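Local coordinates for protein V-type ATP synthase alpha chain (Nanoarchaeum equitans Kin4-M, PDB 5BN3) that is the A subunit of an archaeal V-type ATPase of the ATP synthase alpha/beta family, a P-loop protein that binds adenosine-5'-diphosphate, at residues T202-L207 / L489-F494; A237-S242 / P265-P270. All blocks are in the same frame, centred on the assembly; numbering follows the deposited sequence.

Contact 1 is buried and polar: the start of helix 205-210 meets the loop after helix 472-489, with three direct hydrogen bonds, one bridging water and 316 Å² of buried surface. Contact 2 lies at the surface, buries 217 Å², and is built from van der Waals packing between the end of helix 229-239 and the loop before strand 280-285. Their centres are about 14 Å apart, and contact 2 is nested within the chain loop that contact 1 closes. Helix 229-239 relates to both, since its residues V231 and Q235 touch A493 of contact 1, while T202 O packs on W239 CB at 3.5 Å.

Contact 1 of 2, residues T202-L207 / L489-F494. With ADP (adenosine-5'-diphosphate), chain C.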
loop_
_atom_site.group_PDB
_atom_site.type_symbol
_atom_site.label_atom_id
_atom_site.label_comp_id
_atom_site.label_asym_id
_atom_site.label_seq_id
_atom_site.Cartn_x
_atom_site.Cartn_y
_atom_site.Cartn_z
ATOM N N THR A 202 -29.851 5.501 -27.176
ATOM C CA THR A 202 -28.864 4.490 -27.548
ATOM C C THR A 202 -29.485 3.232 -28.140
ATOM O O THR A 202 -28.867 2.552 -28.959
ATOM C CB THR A 202 -27.999 4.082 -26.335
ATOM O OG1 THR A 202 -28.820 3.443 -25.348
ATOM C CG2 THR A 202 -27.337 5.299 -25.723
ATOM N N GLY A 203 -30.702 2.915 -27.714
ATOM C CA GLY A 203 -31.326 1.665 -28.103
ATOM C C GLY A 203 -31.105 0.611 -27.036
ATOM O O GLY A 203 -31.598 -0.513 -27.143
ATOM N N THR A 204 -30.344 0.982 -26.009
ATOM C CA THR A 204 -30.141 0.131 -24.840
ATOM C C THR A 204 -30.946 0.706 -23.677
ATOM O O THR A 204 -30.759 1.864 -23.299
ATOM C CB THR A 204 -28.650 0.042 -24.461
ATOM O OG1 THR A 204 -27.920 -0.574 -25.531
ATOM C CG2 THR A 204 -28.468 -0.784 -23.196
ATOM N N ARG A 205 -31.839 -0.109 -23.116
ATOM C CA ARG A 205 -32.814 0.347 -22.122
ATOM C C ARG A 205 -32.215 1.029 -20.887
ATOM O O ARG A 205 -32.647 2.119 -20.507
ATOM C CB ARG A 205 -33.722 -0.816 -21.694
ATOM C CG ARG A 205 -34.648 -1.315 -22.802
ATOM C CD ARG A 205 -35.602 -2.397 -22.307
ATOM N NE ARG A 205 -34.931 -3.678 -22.107
ATOM C CZ ARG A 205 -34.767 -4.590 -23.060
ATOM N NH1 ARG A 205 -35.222 -4.362 -24.283
ATOM N NH2 ARG A 205 -34.146 -5.728 -22.793
ATOM N N VAL A 206 -31.231 0.390 -20.262
ATOM C CA VAL A 206 -30.634 0.942 -19.048
ATOM C C VAL A 206 -29.983 2.301 -19.314
ATOM O O VAL A 206 -30.003 3.190 -18.462
ATOM C CB VAL A 206 -29.635 -0.053 -18.393
ATOM C CG1 VAL A 206 -28.478 -0.375 -19.337
ATOM C CG2 VAL A 206 -29.122 0.484 -17.066
ATOM N N LEU A 207 -29.444 2.475 -20.517
ATOM C CA LEU A 207 -28.792 3.732 -20.877
ATOM C C LEU A 207 -29.783 4.797 -21.343
ATOM O O LEU A 207 -29.467 5.984 -21.335
ATOM C CB LEU A 207 -27.732 3.504 -21.956
ATOM C CG LEU A 207 -26.584 2.553 -21.621
ATOM C CD1 LEU A 207 -25.479 2.669 -22.657
ATOM C CD2 LEU A 207 -26.046 2.841 -20.233
ATOM N N LEU A 489 -33.650 -4.489 -17.329
ATOM C CA LEU A 489 -32.252 -4.064 -17.315
ATOM C C LEU A 489 -31.383 -4.936 -18.220
ATOM O O LEU A 489 -30.589 -4.421 -19.011
ATOM C CB LEU A 489 -31.701 -4.061 -15.886
ATOM C CG LEU A 489 -32.390 -3.094 -14.923
ATOM C CD1 LEU A 489 -31.768 -3.157 -13.538
ATOM C CD2 LEU A 489 -32.315 -1.686 -15.469
ATOM N N GLN A 490 -31.539 -6.251 -18.108
ATOM C CA GLN A 490 -30.800 -7.174 -18.962
ATOM C C GLN A 490 -31.235 -7.036 -20.414
ATOM O O GLN A 490 -32.424 -6.874 -20.708
ATOM C CB GLN A 490 -30.981 -8.621 -18.489
ATOM C CG GLN A 490 -30.188 -8.971 -17.236
ATOM C CD GLN A 490 -30.375 -10.415 -16.806
ATOM O OE1 GLN A 490 -30.745 -11.272 -17.611
ATOM N NE2 GLN A 490 -30.123 -10.689 -15.532
ATOM N N GLN A 491 -30.264 -7.097 -21.319
ATOM C CA GLN A 491 -30.533 -6.963 -22.744
ATOM C C GLN A 491 -29.486 -7.733 -23.545
ATOM O O GLN A 491 -28.295 -7.411 -23.500
ATOM C CB GLN A 491 -30.556 -5.485 -23.148
ATOM C CG GLN A 491 -31.014 -5.234 -24.580
ATOM C CD GLN A 491 -31.354 -3.781 -24.846
ATOM O OE1 GLN A 491 -31.527 -2.988 -23.918
ATOM N NE2 GLN A 491 -31.455 -3.423 -26.122
ATOM N N ASP A 492 -29.937 -8.756 -24.267
ATOM C CA ASP A 492 -29.044 -9.630 -25.022
ATOM C C ASP A 492 -28.612 -8.961 -26.326
ATOM O O ASP A 492 -29.415 -8.778 -27.241
ATOM C CB ASP A 492 -29.739 -10.964 -25.318
ATOM C CG ASP A 492 -28.776 -12.043 -25.780
ATOM O OD1 ASP A 492 -27.642 -11.717 -26.193
ATOM O OD2 ASP A 492 -29.158 -13.230 -25.736
ATOM N N ALA A 493 -27.333 -8.606 -26.407
ATOM C CA ALA A 493 -26.792 -7.924 -27.580
ATOM C C ALA A 493 -26.763 -8.821 -28.810
ATOM O O ALA A 493 -26.650 -8.334 -29.938
ATOM C CB ALA A 493 -25.402 -7.416 -27.282
ATOM N N PHE A 494 -26.850 -10.128 -28.591
ATOM C CA PHE A 494 -26.721 -11.085 -29.684
ATOM C C PHE A 494 -27.987 -11.910 -29.902
ATOM O O PHE A 494 -27.935 -13.019 -30.434
ATOM C CB PHE A 494 -25.496 -11.974 -29.461
ATOM C CG PHE A 494 -24.249 -11.196 -29.151
ATOM C CD1 PHE A 494 -23.687 -10.359 -30.104
ATOM C CD2 PHE A 494 -23.649 -11.284 -27.904
ATOM C CE1 PHE A 494 -22.546 -9.630 -29.823
ATOM C CE2 PHE A 494 -22.504 -10.558 -27.616
ATOM C CZ PHE A 494 -21.952 -9.730 -28.578
HETATM P PB ADP C . -14.677 -6.046 -21.948
HETATM O O1B ADP C . -15.201 -5.247 -20.784
HETATM O O2B ADP C . -14.580 -5.283 -23.240
HETATM O O3B ADP C . -13.460 -6.868 -21.611
HETATM P PA ADP C . -16.551 -7.494 -23.586
HETATM O O1A ADP C . -17.297 -6.305 -24.116
HETATM O O2A ADP C . -15.540 -8.192 -24.458
HETATM O O3A ADP C . -15.867 -7.117 -22.173
HETATM O "O5'" ADP C . -17.640 -8.579 -23.109
HETATM C "C5'" ADP C . -17.223 -9.732 -22.379
HETATM C "C4'" ADP C . -18.196 -10.881 -22.615
HETATM O "O4'" ADP C . -19.504 -10.530 -22.144
HETATM C "C3'" ADP C . -18.295 -11.178 -24.100
HETATM O "O3'" ADP C . -18.036 -12.567 -24.323
HETATM C "C2'" ADP C . -19.718 -10.828 -24.476
HETATM O "O2'" ADP C . -20.286 -11.812 -25.340
HETATM C "C1'" ADP C . -20.478 -10.765 -23.162
HETATM N N9 ADP C . -21.459 -9.655 -23.205
HETATM C C8 ADP C . -21.230 -8.378 -22.846
HETATM N N7 ADP C . -22.343 -7.619 -23.013
HETATM C C5 ADP C . -23.316 -8.422 -23.486
HETATM C C6 ADP C . -24.735 -8.262 -23.876
HETATM N N6 ADP C . -25.358 -7.058 -23.789
HETATM N N1 ADP C . -25.383 -9.364 -24.317
HETATM C C2 ADP C . -24.777 -10.564 -24.406
HETATM N N3 ADP C . -23.493 -10.780 -24.069
HETATM C C4 ADP C . -22.726 -9.764 -23.609
HETATM O O HOH W 1 -30.547 -2.528 -21.029
#
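The carboxamide of Q491 grips the backbone of 202-207 with both its ends. Its NE2 donates to G203 O at 3.1 Å, on a lone pair in the carbonyl plane, and its OE1 accepts from R205 N at 3.0 Å in an almost straight bond (171°). With CG anti to the backbone N (chi1 -172°) and the chain extended beyond it, the amide reaches across to the first turn of helix 205-210. There it also stacks on the R205 guanidinium: the planes are 18° apart, and OE1 lies 3.7 Å above the guanidinium plane, over its centre. At the edge of that group, R205 NH2 donates to Q490 O at 2.9 Å.

One water ties the two backbones and the Q491 side chain together, accepting from V206 N and donating to L489 O and Q491 OE1. Beside this polar network V206 CG2 meets L489 CD2 at 4.2 Å.

Beyond Q491 the same loop reads the adenine. ADP N6 donates to Q491 O at 3.0 Å, and A493 N donates to ADP N1 in a nearly straight bond. An Asx turn, F494 N to D492 OD1, shapes the loop here. In the second shell, R205 is held further by F488 O, which accepts from NE, and by a salt bridge from NH2 to D498. The pairing joins the nucleotide-binding domain to the C-terminal domain. Because OE1 accepts from both a backbone amide and the water while NE2 is anchored on G203, the amide's flip state is fixed, which probably helps hold the adenine-binding loop in place.

Contact 2 of 2, residues A237-S242 / P265-P270; sequences AKWADS and PKLKDP
W239 and L267 bury the most surface in this contact, 75 and 59 Å², and P270 follows with 34 Å². They join two parts of the P-loop nucleotide-binding domain: W239 is the last residue of helix 229-239, the helix that follows the phosphate-binding loop, and its partners lie in the loop between helix 254-263 and strand 280-285. The closest CA atoms across the segments are those of W239 and D269, 7.2 Å apart, and the gap is bridged by side chains on both segments and by one backbone carbonyl, K268 O.

The W239 indole meets the loop through its six-membered ring. W239 CZ3 comes within 3.7 Å of K268 O, which lies at the ring edge and near its plane, a contact and not a hydrogen bond. Farther along the loop, P270 CG lies 3.8 Å from W239 CE3, the two side chains crossing at about a right angle. With CG anti to the carbonyl carbon (chi1 -50°), the benzo part of the indole is carried to the loop although CB does not point there. The pyrrole N-H is used by the C-terminal domain: NE1 is hydrogen-bonded to S499 OG, and the ring of Y500 meets the indole with planes about 40° apart.

L267 directs its CB at the helix, and its CD1 touches two side chains there, K238 and W239. W239 CH2 is 4.4 Å from L267 CD1. The lysine's polar end is held separately, NZ being bonded to Q235 OE1 one turn earlier in the helix. K238 CB lies over one face of the indole, 3.7 Å above its plane and offset toward the rim, while the extended chain beyond runs toward L267. The tightest apolar approach across the segments is K238 CD to L267 CD1, at 3.7 Å.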
loop_
_atom_site.group_PDB
_atom_site.type_symbol
_atom_site.label_atom_id
_atom_site.label_comp_id
_atom_site.label_asym_id
_atom_site.label_seq_id
_atom_site.Cartn_x
_atom_site.Cartn_y
_atom_site.Cartn_z
ATOM N N ALA A 237 -22.779 2.016 -30.883
ATOM C CA ALA A 237 -22.376 2.298 -32.260
ATOM C C ALA A 237 -23.380 1.748 -33.278
ATOM O O ALA A 237 -23.569 2.329 -34.347
ATOM C CB ALA A 237 -20.990 1.743 -32.522
ATOM N N LYS A 238 -24.023 0.631 -32.938
ATOM C CA LYS A 238 -25.026 0.011 -33.807
ATOM C C LYS A 238 -26.330 0.790 -33.876
ATOM O O LYS A 238 -26.780 1.167 -34.957
ATOM C CB LYS A 238 -25.361 -1.402 -33.316
ATOM C CG LYS A 238 -24.423 -2.507 -33.761
ATOM C CD LYS A 238 -24.999 -3.860 -33.352
ATOM C CE LYS A 238 -23.922 -4.918 -33.211
ATOM N NZ LYS A 238 -24.474 -6.175 -32.632
ATOM N N TRP A 239 -26.945 1.011 -32.718
ATOM C CA TRP A 239 -28.336 1.466 -32.676
ATOM C C TRP A 239 -28.562 2.913 -32.243
ATOM O O TRP A 239 -29.707 3.356 -32.169
ATOM C CB TRP A 239 -29.163 0.550 -31.765
ATOM C CG TRP A 239 -29.015 -0.923 -32.040
ATOM C CD1 TRP A 239 -28.717 -1.900 -31.131
ATOM C CD2 TRP A 239 -29.168 -1.585 -33.303
ATOM N NE1 TRP A 239 -28.674 -3.124 -31.749
ATOM C CE2 TRP A 239 -28.947 -2.960 -33.082
ATOM C CE3 TRP A 239 -29.471 -1.151 -34.597
ATOM C CZ2 TRP A 239 -29.018 -3.903 -34.111
ATOM C CZ3 TRP A 239 -29.538 -2.084 -35.613
ATOM C CH2 TRP A 239 -29.315 -3.443 -35.366
ATOM N N ALA A 240 -27.495 3.648 -31.944
ATOM C CA ALA A 240 -27.659 5.022 -31.465
ATOM C C ALA A 240 -28.378 5.911 -32.473
ATOM O O ALA A 240 -28.150 5.819 -33.682
ATOM C CB ALA A 240 -26.324 5.638 -31.097
ATOM N N ASP A 241 -29.255 6.765 -31.957
ATOM C CA ASP A 241 -29.932 7.759 -32.772
ATOM C C ASP A 241 -28.909 8.845 -33.098
ATOM O O ASP A 241 -28.686 9.765 -32.308
ATOM C CB ASP A 241 -31.121 8.329 -32.000
ATOM C CG ASP A 241 -32.068 9.123 -32.877
ATOM O OD1 ASP A 241 -31.932 9.066 -34.117
ATOM O OD2 ASP A 241 -32.958 9.799 -32.319
ATOM N N SER A 242 -28.272 8.719 -34.259
ATOM C CA SER A 242 -27.159 9.591 -34.626
ATOM C C SER A 242 -26.961 9.624 -36.138
ATOM O O SER A 242 -27.242 8.641 -36.826
ATOM C CB SER A 242 -25.874 9.108 -33.942
ATOM O OG SER A 242 -24.797 10.000 -34.169
ATOM N N PRO A 265 -22.019 -4.200 -42.131
ATOM C CA PRO A 265 -22.609 -4.201 -43.477
ATOM C C PRO A 265 -23.878 -5.051 -43.602
ATOM O O PRO A 265 -24.617 -4.877 -44.572
ATOM C CB PRO A 265 -21.497 -4.799 -44.344
ATOM C CG PRO A 265 -20.243 -4.446 -43.632
ATOM C CD PRO A 265 -20.584 -4.550 -42.170
ATOM N N LYS A 266 -24.122 -5.950 -42.649
ATOM C CA LYS A 266 -25.303 -6.815 -42.690
ATOM C C LYS A 266 -26.484 -6.225 -41.933
ATOM O O LYS A 266 -27.614 -6.698 -42.065
ATOM C CB LYS A 266 -25.001 -8.186 -42.084
ATOM C CG LYS A 266 -23.829 -8.939 -42.676
ATOM C CD LYS A 266 -23.775 -10.333 -42.061
ATOM C CE LYS A 266 -22.376 -10.922 -42.089
ATOM N NZ LYS A 266 -22.302 -12.154 -41.254
ATOM N N LEU A 267 -26.219 -5.208 -41.121
ATOM C CA LEU A 267 -27.249 -4.637 -40.258
ATOM C C LEU A 267 -27.871 -3.389 -40.869
ATOM O O LEU A 267 -27.203 -2.634 -41.578
ATOM C CB LEU A 267 -26.671 -4.319 -38.878
ATOM C CG LEU A 267 -26.130 -5.523 -38.104
ATOM C CD1 LEU A 267 -25.495 -5.093 -36.794
ATOM C CD2 LEU A 267 -27.237 -6.530 -37.850
ATOM N N LYS A 268 -29.153 -3.177 -40.589
ATOM C CA LYS A 268 -29.891 -2.053 -41.154
ATOM C C LYS A 268 -30.250 -1.020 -40.090
ATOM O O LYS A 268 -30.739 -1.367 -39.014
ATOM C CB LYS A 268 -31.164 -2.557 -41.843
ATOM C CG LYS A 268 -30.918 -3.538 -42.983
ATOM C CD LYS A 268 -30.329 -2.834 -44.198
ATOM C CE LYS A 268 -29.992 -3.812 -45.316
ATOM N NZ LYS A 268 -28.822 -4.669 -44.979
ATOM N N ASP A 269 -29.995 0.250 -40.399
ATOM C CA ASP A 269 -30.388 1.365 -39.542
ATOM C C ASP A 269 -31.905 1.355 -39.382
ATOM O O ASP A 269 -32.635 1.331 -40.372
ATOM C CB ASP A 269 -29.933 2.682 -40.178
ATOM C CG ASP A 269 -30.019 3.871 -39.230
ATOM O OD1 ASP A 269 -30.860 3.870 -38.306
ATOM O OD2 ASP A 269 -29.241 4.828 -39.426
ATOM N N PRO A 270 -32.388 1.353 -38.130
ATOM C CA PRO A 270 -33.832 1.362 -37.867
ATOM C C PRO A 270 -34.479 2.715 -38.160
ATOM O O PRO A 270 -35.690 2.855 -37.982
ATOM C CB PRO A 270 -33.919 1.060 -36.364
ATOM C CG PRO A 270 -32.593 0.462 -36.001
ATOM C CD PRO A 270 -31.607 1.134 -36.901
#